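Local atomic coordinates of transcriptional regulator containing CBS domains (Streptococcus pneumoniae, PDB entry 6UOF), a protein that probably regulates transcription, with this tandem pair of CBS domains likely serving as a sensory module that responds to a small ligand such as an adenine nucleotide. Residues R55-K60 with D67-R72; S73-G78 with E96-V101; L8-H13 with R113-E118; H13-L18 with S37-I42; T4-Y9 with V77-N82. All blocks are in the same frame, centred on the assembly; numbering follows the deposited sequence.

Interaction 1: R55-K60 with D67-R72; sequences RDAGDK and DKVMSR
The T-x-x-D signature of the first CBS domain, T53 to D56, supplies the aspartate that faces V69 and S71 of the loop 67-72. D56 carries its carboxylate beside its own backbone N (chi1 -65°), which aims the group across the gap. In one of two S71 conformers OG donates to D56 OD2 at 2.6 Å, arriving on the syn side and 15° out of the carboxylate plane; OG sits close to both carboxylate oxygens, and the second conformer leaves this bond less than certain. The same OD2 accepts from T53 N, near the start of helix 54-57, while D56 CB sits 3.3 Å from V69 O. The backbone O of D56 is reached by K60, one turn further on: it accepts hydrogen bonds from K60 NZ at 2.8 Å, the donor lying above the carbonyl plane, and from a water that also donates to V69 O at 2.8 Å. K60 reaches this place because its chain bends at chi2 and chi4; on the way K60 CG brushes V69 CG1 at 3.7 Å, the two side chains running past each other in opposite senses. K60 NZ also forms a salt bridge with D59 OD1 at 2.9 Å. Helix end and loop are thus joined by a water bridge and, in that S71 conformer, one direct hydrogen bond, with V69 packed on the aliphatic part of K60. The amide of T53, with the hydroxyl when present, probably limits rotation of the D56 carboxylate.

Interaction 2: S73-G78 with E96-V101; sequences SLFLVG and EMVPVV
F75 turns its ring toward V98, and the side chain can be read atom by atom. From CB, which is swung out with CG anti to the backbone N (chi1 -175°), CG comes to lie 3.9 Å from V98 CG1. CD2 then meets both methyls of V98, and CE2 is the atom that V98 CG2 approaches most closely, at 3.5 Å. V98 CG1 stands over the ring face, 3.9 Å from its centroid and 15° off the normal, a CH-pi contact displaced toward the rim; F95 adds an edge-to-face pairing. Past this aromatic end the chain joins the edge of strand 97-101. V77 N donates to P99 O at 3.1 Å and V77 O accepts from V101 N at 2.8 Å, so V77 straddles V100 with both of its polar backbone atoms in a single bridge. V77 CG2 packs on V100 CG2 at 3.8 Å, whereas L76 drops CD2 onto the proline ring, 3.7 Å from P99 CB. Two nearly straight backbone bonds thus fix the register, and methyls meet a ring and a proline beside them. The contact is largely buried and apolar, and the N and O of V77 find their partners in the strand.

Interaction 3: L8-H13 with R113-E118; sequences LYRPSH and RRDVME
In the T-x-x-D signature of the second CBS domain, T112 to D115 at the start of helix 113-118, the aspartate is seized by R10 of the first strand. R10 runs extended from CG to NE and, in the conformer described, grips side-on: NE donates to D115 OD2 at 2.8 Å and NH2 to the same oxygen at 3.0 Å. Guanidinium and carboxylate are nearly coplanar, 6° apart. A weak bond of 3.4 Å also links R10 NH2 to D115 OD1. That second oxygen is met by R114 NH2 at 2.8 Å, so the two arginines gather round one carboxylate; E118 OE1 continues the network through a weak bond from R114 NE, part of a salt bridge. A water donates to both D115 OD2 and L8 O, the latter at 2.9 Å, while in one of its two conformers L8 rests CD2 3.9 Å from D115 O. T112 OG1 accepts from D115 N. An aspartate placed this way, on the first turn of the closing helix, is a hallmark of CBS domains, many of which use it for the ribose of a nucleotide.

Interaction 4: H13-L18 with S37-I42; sequences HEYGFL and SRFPVI
Y15 OH donates to R38 O at 2.7 Å, approaching in the carbonyl plane with a C=O...donor angle of 153°. Its first torsion (chi1 179°) stretches the tyrosine away from helix 12-15 far enough for its hydroxyl to reach the residue just before strand 39-42. The Y15 ring meets that of F39 obliquely, planes at 59°, Y15 CE2 lying 3.7 Å from F39 CD1. F39 presents an edge to the helix end: Y15 O lies near the ring plane, 3.5 Å from CE1, and G16 O is close to CD1. G16, the first residue past the helix, has positive phi, and its missing side chain lets F39 CE1 sit 4.0 Å from G16 CA. Beyond this turn the chain becomes strand 18-19, which pairs in parallel with strand 39-42 across helix 24-34, the beta-alpha-beta crossover at the heart of a CBS domain. L18 bridges V41 there: L18 N donates to P40 O at 3.0 Å, and I42 N returns a bond of the same length to L18 O. F17 flanks the pairing, its CB near P40 CG and its CE2 3.8 Å from I42 CD1. On the other side of the strand, L18 CD1 leans on F39 CD2, and both side chains also touch Y27 of the crossover helix.

Interaction 5: T4-Y9 with V77-N82; sequences TVEKLY and VGLSTN
Over one face of the Y9 ring lies L79 CD2, 3.6 Å above the plane and shifted toward the rim, with CE1 as its nearest ring atom; E6 O sits at the edge, in plane. This CH-pi contact, 4.0 Å from L79 CD2 to the ring centroid, closes one end of the meeting between the N-terminal turn and the loop before helix 83-93. Backbone bonds close the other. V5 N donates to T81 O at 2.9 Å, and E6 N donates to L79 O at 2.9 Å, in the carbonyl plane and on a lone pair. V5 CB presses on G78 O at 3.2 Å, and the V5 methyls reach V77 and T81. The loop is shaped by a type I turn from G78 to T81, within which T81 OG1 accepts from G78 N at 3.0 Å. N82 then caps helix 83-93 through A84 N. Chemically, the loop carbonyls of T81 and L79 take up the amides of V5 and E6 at the opening of the weakly bonded helical turn 5-8, while V5 and L79 add apolar contacts beside them.

Interactions 2 and 4 form the buried centre, one in each CBS domain: in both, two backbone bonds tie a residue to a strand that carries a proline just before the bridged residue, P99 before V100 and P40 before V41. L18 does so as part of a parallel strand, V77 as a single bridge. M97 of one CBS repeat packs on R38 and F39 of the other. Interactions 1, 3 and 5 are only partly buried and rely more on polar groups. Interactions 1 and 3 both centre on a signature aspartate, on opposite sides of the chain's centre, but only the second is gripped by arginines. Interaction 5 shares V77 and G78 with interaction 2 and L8 and Y9 with interaction 3; M70 packing on V41 ties interaction 1 to interaction 4.

Interaction 1: R55-K60 with D67-R72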
# COMPACT_ATOMS: atom_id res chain seq x y z
N ARG A 55 8.18 -8.25 6.44
CA ARG A 55 8.76 -8.11 7.77
C ARG A 55 7.66 -8.21 8.84
O ARG A 55 7.89 -8.79 9.89
CB ARG A 55 9.50 -6.77 7.89
CG ARG A 55 10.00 -6.45 9.29
CD ARG A 55 10.80 -5.16 9.37
NE ARG A 55 9.99 -3.94 9.46
CZ ARG A 55 9.81 -3.22 10.57
NH1 ARG A 55 10.38 -3.57 11.71
NH2 ARG A 55 9.06 -2.13 10.53
N ASP A 56 6.50 -7.64 8.55
CA ASP A 56 5.38 -7.66 9.53
C ASP A 56 4.75 -9.04 9.68
O ASP A 56 4.42 -9.41 10.81
CB ASP A 56 4.26 -6.74 9.07
CG ASP A 56 4.60 -5.27 9.00
OD1 ASP A 56 5.40 -4.81 9.83
OD2 ASP A 56 4.01 -4.57 8.15
N ALA A 57 4.61 -9.79 8.58
CA ALA A 57 3.75 -11.00 8.60
C ALA A 57 4.49 -12.32 8.40
O ALA A 57 3.90 -13.34 8.76
CB ALA A 57 2.71 -10.84 7.51
N GLY A 58 5.70 -12.30 7.84
CA GLY A 58 6.41 -13.53 7.42
C GLY A 58 6.50 -14.61 8.46
O GLY A 58 6.37 -15.81 8.10
N ASP A 59 6.75 -14.23 9.71
CA ASP A 59 6.96 -15.22 10.80
C ASP A 59 5.75 -15.33 11.72
O ASP A 59 5.87 -15.95 12.78
CB ASP A 59 8.18 -14.83 11.62
CG ASP A 59 7.99 -13.54 12.41
OD1 ASP A 59 7.05 -12.77 12.08
OD2 ASP A 59 8.75 -13.34 13.37
N LYS A 60 4.61 -14.76 11.33
CA LYS A 60 3.45 -14.76 12.25
C LYS A 60 2.58 -16.00 12.01
O LYS A 60 2.71 -16.65 10.96
CB LYS A 60 2.64 -13.47 12.05
CG LYS A 60 3.40 -12.18 12.32
CD LYS A 60 3.89 -12.04 13.75
CE LYS A 60 4.57 -10.71 14.02
NZ LYS A 60 5.69 -10.47 13.09
N ASP A 67 -4.90 -6.93 11.25
CA ASP A 67 -4.83 -5.71 12.10
C ASP A 67 -3.82 -5.90 13.23
O ASP A 67 -3.27 -4.88 13.67
CB ASP A 67 -6.20 -5.36 12.69
CG ASP A 67 -6.73 -6.35 13.71
OD1 ASP A 67 -6.74 -7.56 13.42
OD2 ASP A 67 -7.10 -5.90 14.81
N LYS A 68 -3.53 -7.14 13.63
CA LYS A 68 -2.64 -7.38 14.79
C LYS A 68 -1.17 -7.50 14.34
O LYS A 68 -0.32 -7.59 15.24
CB LYS A 68 -3.18 -8.58 15.60
CG LYS A 68 -4.53 -8.28 16.25
CD LYS A 68 -5.08 -9.32 17.21
CE LYS A 68 -4.15 -9.57 18.37
NZ LYS A 68 -4.78 -10.43 19.41
N VAL A 69 -0.88 -7.47 13.03
CA VAL A 69 0.53 -7.60 12.56
C VAL A 69 0.94 -6.40 11.70
O VAL A 69 2.12 -6.15 11.54
CB VAL A 69 0.80 -8.91 11.79
CG1 VAL A 69 0.32 -10.14 12.54
CG2 VAL A 69 0.18 -8.89 10.40
N MSE A 70 -0.02 -5.64 11.17
CA MSE A 70 0.29 -4.57 10.23
C MSE A 70 1.06 -3.42 10.89
O MSE A 70 0.96 -3.20 12.10
CB MSE A 70 -1.00 -4.04 9.60
CG MSE A 70 -1.85 -3.26 10.56
SE MSE A 70 -3.59 -2.87 9.76
CE MSE A 70 -4.42 -2.04 11.33
N SER A 71 1.82 -2.71 10.04
CA SER A 71 2.60 -1.53 10.38
C SER A 71 1.73 -0.28 10.28
O SER A 71 0.62 -0.34 9.69
CB SER A 71 3.77 -1.36 9.45
OG SER A 71 4.68 -2.44 9.53
N ARG A 72 2.24 0.83 10.81
CA ARG A 72 1.57 2.15 10.68
C ARG A 72 1.73 2.67 9.25
O ARG A 72 2.80 2.46 8.62
CB ARG A 72 2.18 3.18 11.63
CG ARG A 72 2.11 2.86 13.12
CD ARG A 72 0.71 2.66 13.66
NE ARG A 72 0.17 1.35 13.31
CZ ARG A 72 -1.11 1.01 13.36
NH1 ARG A 72 -1.48 -0.20 13.00
NH2 ARG A 72 -2.02 1.90 13.73
O HOH W 1 4.15 -7.40 13.00

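Interaction 2: S73-G78 with E96-V101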
# COMPACT_ATOMS: atom_id res chain seq x y z
N SER A 73 0.68 3.33 8.76
CA SER A 73 0.72 4.01 7.45
C SER A 73 0.67 5.52 7.71
O SER A 73 -0.41 6.01 8.11
CB SER A 73 -0.42 3.56 6.59
OG SER A 73 -0.30 4.11 5.28
N LEU A 74 1.79 6.22 7.53
CA LEU A 74 1.88 7.69 7.77
C LEU A 74 2.00 8.44 6.43
O LEU A 74 1.52 9.59 6.34
CB LEU A 74 3.09 7.98 8.65
CG LEU A 74 3.37 9.46 8.90
CD1 LEU A 74 2.26 10.08 9.73
CD2 LEU A 74 4.71 9.64 9.60
N PHE A 75 2.69 7.83 5.46
CA PHE A 75 2.84 8.44 4.13
C PHE A 75 1.70 7.98 3.24
O PHE A 75 1.61 6.79 2.93
CB PHE A 75 4.23 8.14 3.56
CG PHE A 75 4.55 8.80 2.24
CD1 PHE A 75 4.03 10.04 1.91
CD2 PHE A 75 5.48 8.23 1.39
CE1 PHE A 75 4.35 10.65 0.71
CE2 PHE A 75 5.82 8.85 0.20
CZ PHE A 75 5.26 10.06 -0.13
N LEU A 76 0.83 8.92 2.90
CA LEU A 76 -0.34 8.71 2.02
C LEU A 76 -0.34 9.82 0.98
O LEU A 76 0.07 10.94 1.31
CB LEU A 76 -1.62 8.76 2.85
CG LEU A 76 -1.74 7.71 3.95
CD1 LEU A 76 -2.90 8.02 4.89
CD2 LEU A 76 -1.87 6.31 3.37
N VAL A 77 -0.76 9.49 -0.23
CA VAL A 77 -0.85 10.54 -1.29
C VAL A 77 -2.25 10.53 -1.91
O VAL A 77 -3.02 9.59 -1.66
CB VAL A 77 0.25 10.31 -2.35
CG1 VAL A 77 1.63 10.37 -1.74
CG2 VAL A 77 0.03 9.01 -3.10
N GLY A 78 -2.54 11.58 -2.66
CA GLY A 78 -3.79 11.72 -3.42
C GLY A 78 -3.52 11.78 -4.91
O GLY A 78 -2.34 11.90 -5.31
N GLU A 96 8.90 1.40 -0.89
CA GLU A 96 8.69 0.59 -2.12
C GLU A 96 7.29 0.85 -2.67
O GLU A 96 7.04 0.67 -3.86
CB GLU A 96 8.82 -0.91 -1.81
CG GLU A 96 10.24 -1.36 -1.49
CD GLU A 96 11.13 -1.60 -2.70
OE1 GLU A 96 12.11 -2.34 -2.56
OE2 GLU A 96 10.81 -1.08 -3.79
N MSE A 97 6.38 1.33 -1.81
CA MSE A 97 4.93 1.43 -2.17
C MSE A 97 4.33 2.51 -1.27
O MSE A 97 4.76 2.63 -0.14
CB MSE A 97 4.26 0.08 -1.89
CG MSE A 97 2.77 -0.03 -2.12
SE MSE A 97 1.70 0.56 -0.60
CE MSE A 97 1.98 -0.65 0.90
N VAL A 98 3.43 3.33 -1.82
CA VAL A 98 2.71 4.33 -1.05
C VAL A 98 1.23 4.22 -1.38
O VAL A 98 0.85 4.21 -2.56
CB VAL A 98 3.22 5.76 -1.31
CG1 VAL A 98 2.52 6.77 -0.41
CG2 VAL A 98 4.73 5.85 -1.16
N PRO A 99 0.34 4.12 -0.37
CA PRO A 99 -1.09 4.09 -0.66
C PRO A 99 -1.62 5.43 -1.18
O PRO A 99 -1.17 6.49 -0.77
CB PRO A 99 -1.73 3.78 0.70
CG PRO A 99 -0.61 3.20 1.53
CD PRO A 99 0.62 3.96 1.07
N VAL A 100 -2.58 5.32 -2.10
CA VAL A 100 -3.27 6.50 -2.69
C VAL A 100 -4.68 6.52 -2.10
O VAL A 100 -5.36 5.49 -2.19
CB VAL A 100 -3.31 6.41 -4.23
CG1 VAL A 100 -3.99 7.61 -4.85
CG2 VAL A 100 -1.91 6.22 -4.81
N VAL A 101 -5.08 7.67 -1.56
CA VAL A 101 -6.40 7.76 -0.87
C VAL A 101 -7.17 8.99 -1.33
O VAL A 101 -6.59 9.97 -1.81
CB VAL A 101 -6.21 7.81 0.67
CG1 VAL A 101 -5.57 6.54 1.19
CG2 VAL A 101 -5.46 9.05 1.13

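Interaction 3: L8-H13 with R113-E118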
# COMPACT_ATOMS: atom_id res chain seq x y z
N LEU A 8 0.10 7.64 -12.74
CA LEU A 8 1.00 6.49 -12.46
C LEU A 8 0.42 5.44 -11.51
O LEU A 8 0.98 4.33 -11.48
CB LEU A 8 2.28 7.03 -11.82
CG LEU A 8 3.33 7.57 -12.78
CD1 LEU A 8 4.45 8.27 -12.01
CD2 LEU A 8 3.90 6.44 -13.61
N TYR A 9 -0.66 5.75 -10.81
CA TYR A 9 -1.05 4.83 -9.71
C TYR A 9 -1.72 3.57 -10.26
O TYR A 9 -2.19 3.53 -11.41
CB TYR A 9 -1.91 5.56 -8.67
CG TYR A 9 -3.39 5.52 -8.92
CD1 TYR A 9 -3.97 6.29 -9.91
CD2 TYR A 9 -4.23 4.72 -8.14
CE1 TYR A 9 -5.34 6.26 -10.13
CE2 TYR A 9 -5.59 4.66 -8.36
CZ TYR A 9 -6.15 5.44 -9.36
OH TYR A 9 -7.50 5.41 -9.56
N ARG A 10 -1.70 2.53 -9.43
CA ARG A 10 -2.33 1.22 -9.73
C ARG A 10 -3.56 1.04 -8.86
O ARG A 10 -3.46 1.03 -7.63
CB ARG A 10 -1.33 0.10 -9.43
CG ARG A 10 -0.08 0.19 -10.28
CD ARG A 10 0.94 -0.85 -9.91
NE ARG A 10 2.12 -0.79 -10.78
CZ ARG A 10 2.44 -1.69 -11.70
NH1 ARG A 10 1.75 -2.81 -11.81
NH2 ARG A 10 3.45 -1.45 -12.52
N PRO A 11 -4.77 0.92 -9.45
CA PRO A 11 -5.98 0.68 -8.67
C PRO A 11 -5.83 -0.53 -7.74
O PRO A 11 -5.14 -1.48 -8.08
CB PRO A 11 -7.04 0.46 -9.74
CG PRO A 11 -6.59 1.35 -10.86
CD PRO A 11 -5.08 1.18 -10.87
N SER A 12 -6.54 -0.51 -6.61
CA SER A 12 -6.36 -1.55 -5.56
C SER A 12 -6.62 -2.97 -6.06
O SER A 12 -5.95 -3.89 -5.59
CB SER A 12 -7.20 -1.23 -4.35
OG SER A 12 -8.58 -1.20 -4.69
N HIS A 13 -7.60 -3.18 -6.94
CA HIS A 13 -7.85 -4.57 -7.41
C HIS A 13 -6.72 -5.09 -8.31
O HIS A 13 -6.57 -6.32 -8.39
CB HIS A 13 -9.19 -4.67 -8.12
CG HIS A 13 -9.28 -3.76 -9.28
ND1 HIS A 13 -9.74 -2.46 -9.16
CD2 HIS A 13 -8.96 -3.94 -10.58
CE1 HIS A 13 -9.70 -1.88 -10.35
NE2 HIS A 13 -9.23 -2.77 -11.23
N ARG A 113 7.48 2.18 -6.30
CA ARG A 113 8.80 2.83 -6.47
C ARG A 113 9.27 2.68 -7.93
O ARG A 113 9.73 3.68 -8.51
CB ARG A 113 9.81 2.19 -5.52
CG ARG A 113 11.17 2.85 -5.52
CD ARG A 113 12.13 2.03 -4.68
NE ARG A 113 13.41 2.72 -4.62
CZ ARG A 113 13.80 3.56 -3.65
NH1 ARG A 113 13.02 3.82 -2.61
NH2 ARG A 113 14.98 4.15 -3.73
N ARG A 114 9.15 1.49 -8.50
CA ARG A 114 9.67 1.29 -9.88
C ARG A 114 8.94 2.24 -10.85
O ARG A 114 9.59 2.83 -11.71
CB ARG A 114 9.48 -0.16 -10.33
CG ARG A 114 10.30 -0.52 -11.56
CD ARG A 114 9.78 -1.68 -12.38
NE ARG A 114 8.87 -1.26 -13.44
CZ ARG A 114 7.54 -1.15 -13.35
NH1 ARG A 114 6.92 -1.45 -12.22
NH2 ARG A 114 6.84 -0.75 -14.39
N ASP A 115 7.62 2.38 -10.71
CA ASP A 115 6.91 3.27 -11.66
C ASP A 115 7.34 4.72 -11.46
O ASP A 115 7.52 5.43 -12.45
CB ASP A 115 5.40 3.11 -11.51
CG ASP A 115 4.88 1.77 -12.00
OD1 ASP A 115 5.51 1.20 -12.92
OD2 ASP A 115 3.81 1.34 -11.51
N VAL A 116 7.52 5.14 -10.21
CA VAL A 116 7.90 6.55 -9.93
C VAL A 116 9.30 6.82 -10.47
O VAL A 116 9.54 7.83 -11.11
CB VAL A 116 7.80 6.84 -8.42
CG1 VAL A 116 8.49 8.14 -8.05
CG2 VAL A 116 6.35 6.83 -7.95
N MSE A 117 10.21 5.86 -10.27
CA MSE A 117 11.58 6.12 -10.68
C MSE A 117 11.73 6.06 -12.20
O MSE A 117 12.54 6.79 -12.77
CB MSE A 117 12.54 5.11 -10.04
CG MSE A 117 12.63 5.19 -8.53
SE MSE A 117 12.71 7.02 -7.78
CE MSE A 117 11.79 6.83 -6.07
N GLU A 118 10.97 5.17 -12.85
CA GLU A 118 11.07 5.02 -14.29
C GLU A 118 10.42 6.23 -14.98
O GLU A 118 10.88 6.57 -16.08
CB GLU A 118 10.46 3.68 -14.72
CG GLU A 118 11.33 2.49 -14.31
CD GLU A 118 10.83 1.13 -14.74
OE1 GLU A 118 9.70 1.04 -15.25
OE2 GLU A 118 11.58 0.14 -14.56
O HOH W 2 2.58 2.83 -9.52

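Interaction 4: H13-L18 with S37-I42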
# COMPACT_ATOMS: atom_id res chain seq x y z
N HIS A 13 -7.60 -3.18 -6.94
CA HIS A 13 -7.85 -4.57 -7.41
C HIS A 13 -6.72 -5.09 -8.31
O HIS A 13 -6.57 -6.32 -8.39
CB HIS A 13 -9.19 -4.67 -8.12
CG HIS A 13 -9.28 -3.76 -9.28
ND1 HIS A 13 -9.74 -2.46 -9.16
CD2 HIS A 13 -8.96 -3.94 -10.58
CE1 HIS A 13 -9.70 -1.88 -10.35
NE2 HIS A 13 -9.23 -2.77 -11.23
N GLU A 14 -5.96 -4.19 -8.95
CA GLU A 14 -4.85 -4.62 -9.84
C GLU A 14 -3.64 -4.98 -8.99
O GLU A 14 -3.06 -6.06 -9.18
CB GLU A 14 -4.42 -3.50 -10.79
CG GLU A 14 -5.48 -3.03 -11.76
CD GLU A 14 -4.99 -1.92 -12.68
OE1 GLU A 14 -3.76 -1.63 -12.69
OE2 GLU A 14 -5.83 -1.31 -13.37
N TYR A 15 -3.27 -4.07 -8.08
CA TYR A 15 -2.04 -4.22 -7.26
C TYR A 15 -2.24 -5.21 -6.10
O TYR A 15 -1.34 -6.04 -5.81
CB TYR A 15 -1.61 -2.86 -6.72
CG TYR A 15 -0.39 -2.98 -5.87
CD1 TYR A 15 0.87 -3.03 -6.43
CD2 TYR A 15 -0.49 -3.11 -4.49
CE1 TYR A 15 2.01 -3.18 -5.65
CE2 TYR A 15 0.64 -3.24 -3.69
CZ TYR A 15 1.89 -3.28 -4.27
OH TYR A 15 3.01 -3.43 -3.50
N GLY A 16 -3.39 -5.12 -5.45
CA GLY A 16 -3.67 -5.95 -4.26
C GLY A 16 -3.94 -5.11 -3.03
O GLY A 16 -3.34 -4.04 -2.85
N PHE A 17 -4.79 -5.63 -2.16
CA PHE A 17 -5.04 -4.97 -0.87
C PHE A 17 -5.51 -6.04 0.10
O PHE A 17 -5.97 -7.11 -0.33
CB PHE A 17 -6.07 -3.85 -0.97
CG PHE A 17 -7.46 -4.35 -1.25
CD1 PHE A 17 -7.87 -4.67 -2.54
CD2 PHE A 17 -8.37 -4.51 -0.22
CE1 PHE A 17 -9.14 -5.16 -2.78
CE2 PHE A 17 -9.65 -4.99 -0.46
CZ PHE A 17 -10.03 -5.32 -1.74
N LEU A 18 -5.37 -5.74 1.38
CA LEU A 18 -5.90 -6.65 2.43
C LEU A 18 -6.90 -5.92 3.31
O LEU A 18 -6.89 -4.69 3.35
CB LEU A 18 -4.74 -7.18 3.27
CG LEU A 18 -4.00 -8.32 2.58
CD1 LEU A 18 -2.54 -8.35 2.95
CD2 LEU A 18 -4.66 -9.66 2.82
N SER A 37 4.76 -7.84 -2.11
CA SER A 37 4.76 -8.24 -0.67
C SER A 37 4.38 -7.09 0.27
O SER A 37 4.41 -7.31 1.50
CB SER A 37 6.08 -8.80 -0.28
OG SER A 37 7.10 -7.82 -0.43
N ARG A 38 4.05 -5.92 -0.25
CA ARG A 38 3.69 -4.77 0.61
C ARG A 38 2.32 -4.29 0.15
O ARG A 38 2.17 -3.88 -1.01
CB ARG A 38 4.75 -3.69 0.56
CG ARG A 38 6.11 -4.20 0.99
CD ARG A 38 7.16 -3.14 1.16
NE ARG A 38 8.38 -3.74 1.68
CZ ARG A 38 9.49 -3.09 1.96
NH1 ARG A 38 9.55 -1.78 1.79
NH2 ARG A 38 10.54 -3.74 2.43
N PHE A 39 1.36 -4.37 1.05
CA PHE A 39 -0.03 -4.01 0.67
C PHE A 39 -0.68 -3.05 1.65
O PHE A 39 -0.45 -3.14 2.86
CB PHE A 39 -0.93 -5.25 0.61
CG PHE A 39 -0.47 -6.29 -0.37
CD1 PHE A 39 -0.64 -6.11 -1.73
CD2 PHE A 39 0.17 -7.44 0.06
CE1 PHE A 39 -0.19 -7.06 -2.63
CE2 PHE A 39 0.61 -8.39 -0.84
CZ PHE A 39 0.43 -8.20 -2.18
N PRO A 40 -1.55 -2.13 1.16
CA PRO A 40 -2.36 -1.32 2.07
C PRO A 40 -3.43 -2.22 2.71
O PRO A 40 -3.89 -3.18 2.12
CB PRO A 40 -3.01 -0.29 1.14
CG PRO A 40 -3.12 -1.01 -0.21
CD PRO A 40 -1.87 -1.88 -0.26
N VAL A 41 -3.82 -1.83 3.91
CA VAL A 41 -4.88 -2.54 4.68
C VAL A 41 -6.04 -1.58 4.95
O VAL A 41 -5.79 -0.46 5.41
CB VAL A 41 -4.33 -3.08 6.00
CG1 VAL A 41 -5.39 -3.92 6.67
CG2 VAL A 41 -3.05 -3.88 5.80
N ILE A 42 -7.26 -2.05 4.66
CA ILE A 42 -8.46 -1.21 4.90
C ILE A 42 -9.37 -1.81 5.97
O ILE A 42 -9.41 -3.03 6.14
CB ILE A 42 -9.25 -0.99 3.60
CG1 ILE A 42 -9.75 -2.31 2.99
CG2 ILE A 42 -8.45 -0.15 2.63
CD1 ILE A 42 -10.73 -2.15 1.84

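Interaction 5: T4-Y9 with V77-N82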
# COMPACT_ATOMS: atom_id res chain seq x y z
N THR A 4 1.49 13.89 -12.00
CA THR A 4 0.83 13.61 -10.70
C THR A 4 0.63 12.10 -10.49
O THR A 4 0.78 11.32 -11.44
CB THR A 4 -0.53 14.32 -10.67
OG1 THR A 4 -1.27 13.75 -11.74
CG2 THR A 4 -0.44 15.82 -10.82
N VAL A 5 0.26 11.73 -9.26
CA VAL A 5 -0.05 10.33 -8.88
C VAL A 5 -1.13 9.74 -9.79
O VAL A 5 -1.04 8.56 -10.15
CB VAL A 5 -0.45 10.30 -7.40
CG1 VAL A 5 -1.13 9.01 -7.00
CG2 VAL A 5 0.76 10.60 -6.51
N GLU A 6 -2.13 10.54 -10.14
CA GLU A 6 -3.24 10.03 -10.98
C GLU A 6 -2.72 9.30 -12.24
O GLU A 6 -3.30 8.28 -12.62
CB GLU A 6 -4.12 11.23 -11.37
CG GLU A 6 -5.43 10.84 -12.02
CD GLU A 6 -6.39 12.00 -12.22
OE1 GLU A 6 -5.94 13.17 -12.21
OE2 GLU A 6 -7.59 11.73 -12.41
N LYS A 7 -1.65 9.81 -12.83
CA LYS A 7 -1.15 9.27 -14.12
C LYS A 7 -0.40 7.93 -13.95
O LYS A 7 -0.34 7.19 -14.92
CB LYS A 7 -0.27 10.34 -14.78
CG LYS A 7 -0.99 11.66 -15.06
CD LYS A 7 -0.17 12.70 -15.80
CE LYS A 7 -0.90 14.02 -15.97
NZ LYS A 7 -0.06 15.02 -16.68
N LEU A 8 0.10 7.64 -12.74
CA LEU A 8 1.00 6.49 -12.46
C LEU A 8 0.42 5.44 -11.51
O LEU A 8 0.98 4.33 -11.48
CB LEU A 8 2.28 7.03 -11.82
CG LEU A 8 3.33 7.57 -12.78
CD1 LEU A 8 4.45 8.27 -12.01
CD2 LEU A 8 3.90 6.44 -13.61
N TYR A 9 -0.66 5.75 -10.81
CA TYR A 9 -1.05 4.83 -9.71
C TYR A 9 -1.72 3.57 -10.26
O TYR A 9 -2.19 3.53 -11.41
CB TYR A 9 -1.91 5.56 -8.67
CG TYR A 9 -3.39 5.52 -8.92
CD1 TYR A 9 -3.97 6.29 -9.91
CD2 TYR A 9 -4.23 4.72 -8.14
CE1 TYR A 9 -5.34 6.26 -10.13
CE2 TYR A 9 -5.59 4.66 -8.36
CZ TYR A 9 -6.15 5.44 -9.36
OH TYR A 9 -7.50 5.41 -9.56
N VAL A 77 -0.76 9.49 -0.23
CA VAL A 77 -0.85 10.54 -1.29
C VAL A 77 -2.25 10.53 -1.91
O VAL A 77 -3.02 9.59 -1.66
CB VAL A 77 0.25 10.31 -2.35
CG1 VAL A 77 1.63 10.37 -1.74
CG2 VAL A 77 0.03 9.01 -3.10
N GLY A 78 -2.54 11.58 -2.66
CA GLY A 78 -3.79 11.72 -3.42
C GLY A 78 -3.52 11.78 -4.91
O GLY A 78 -2.34 11.90 -5.31
N LEU A 79 -4.59 11.74 -5.71
CA LEU A 79 -4.46 11.78 -7.19
C LEU A 79 -3.71 13.04 -7.64
O LEU A 79 -2.96 12.94 -8.64
CB LEU A 79 -5.86 11.71 -7.81
CG LEU A 79 -6.62 10.41 -7.57
CD1 LEU A 79 -8.02 10.46 -8.18
CD2 LEU A 79 -5.87 9.20 -8.12
N SER A 80 -3.91 14.19 -6.99
CA SER A 80 -3.28 15.45 -7.46
C SER A 80 -1.85 15.62 -6.92
O SER A 80 -1.21 16.61 -7.31
CB SER A 80 -4.11 16.65 -7.08
OG SER A 80 -4.12 16.84 -5.67
N THR A 81 -1.36 14.68 -6.12
CA THR A 81 -0.00 14.84 -5.53
C THR A 81 1.08 14.81 -6.62
O THR A 81 1.01 13.94 -7.52
CB THR A 81 0.26 13.77 -4.47
OG1 THR A 81 -0.76 13.87 -3.47
CG2 THR A 81 1.63 13.89 -3.84
N ASN A 82 2.05 15.73 -6.53
CA ASN A 82 3.21 15.86 -7.45
C ASN A 82 4.12 14.63 -7.29
O ASN A 82 4.55 14.34 -6.16
CB ASN A 82 4.01 17.14 -7.18
CG ASN A 82 5.04 17.45 -8.24
OD1 ASN A 82 5.57 16.56 -8.92
ND2 ASN A 82 5.38 18.72 -8.38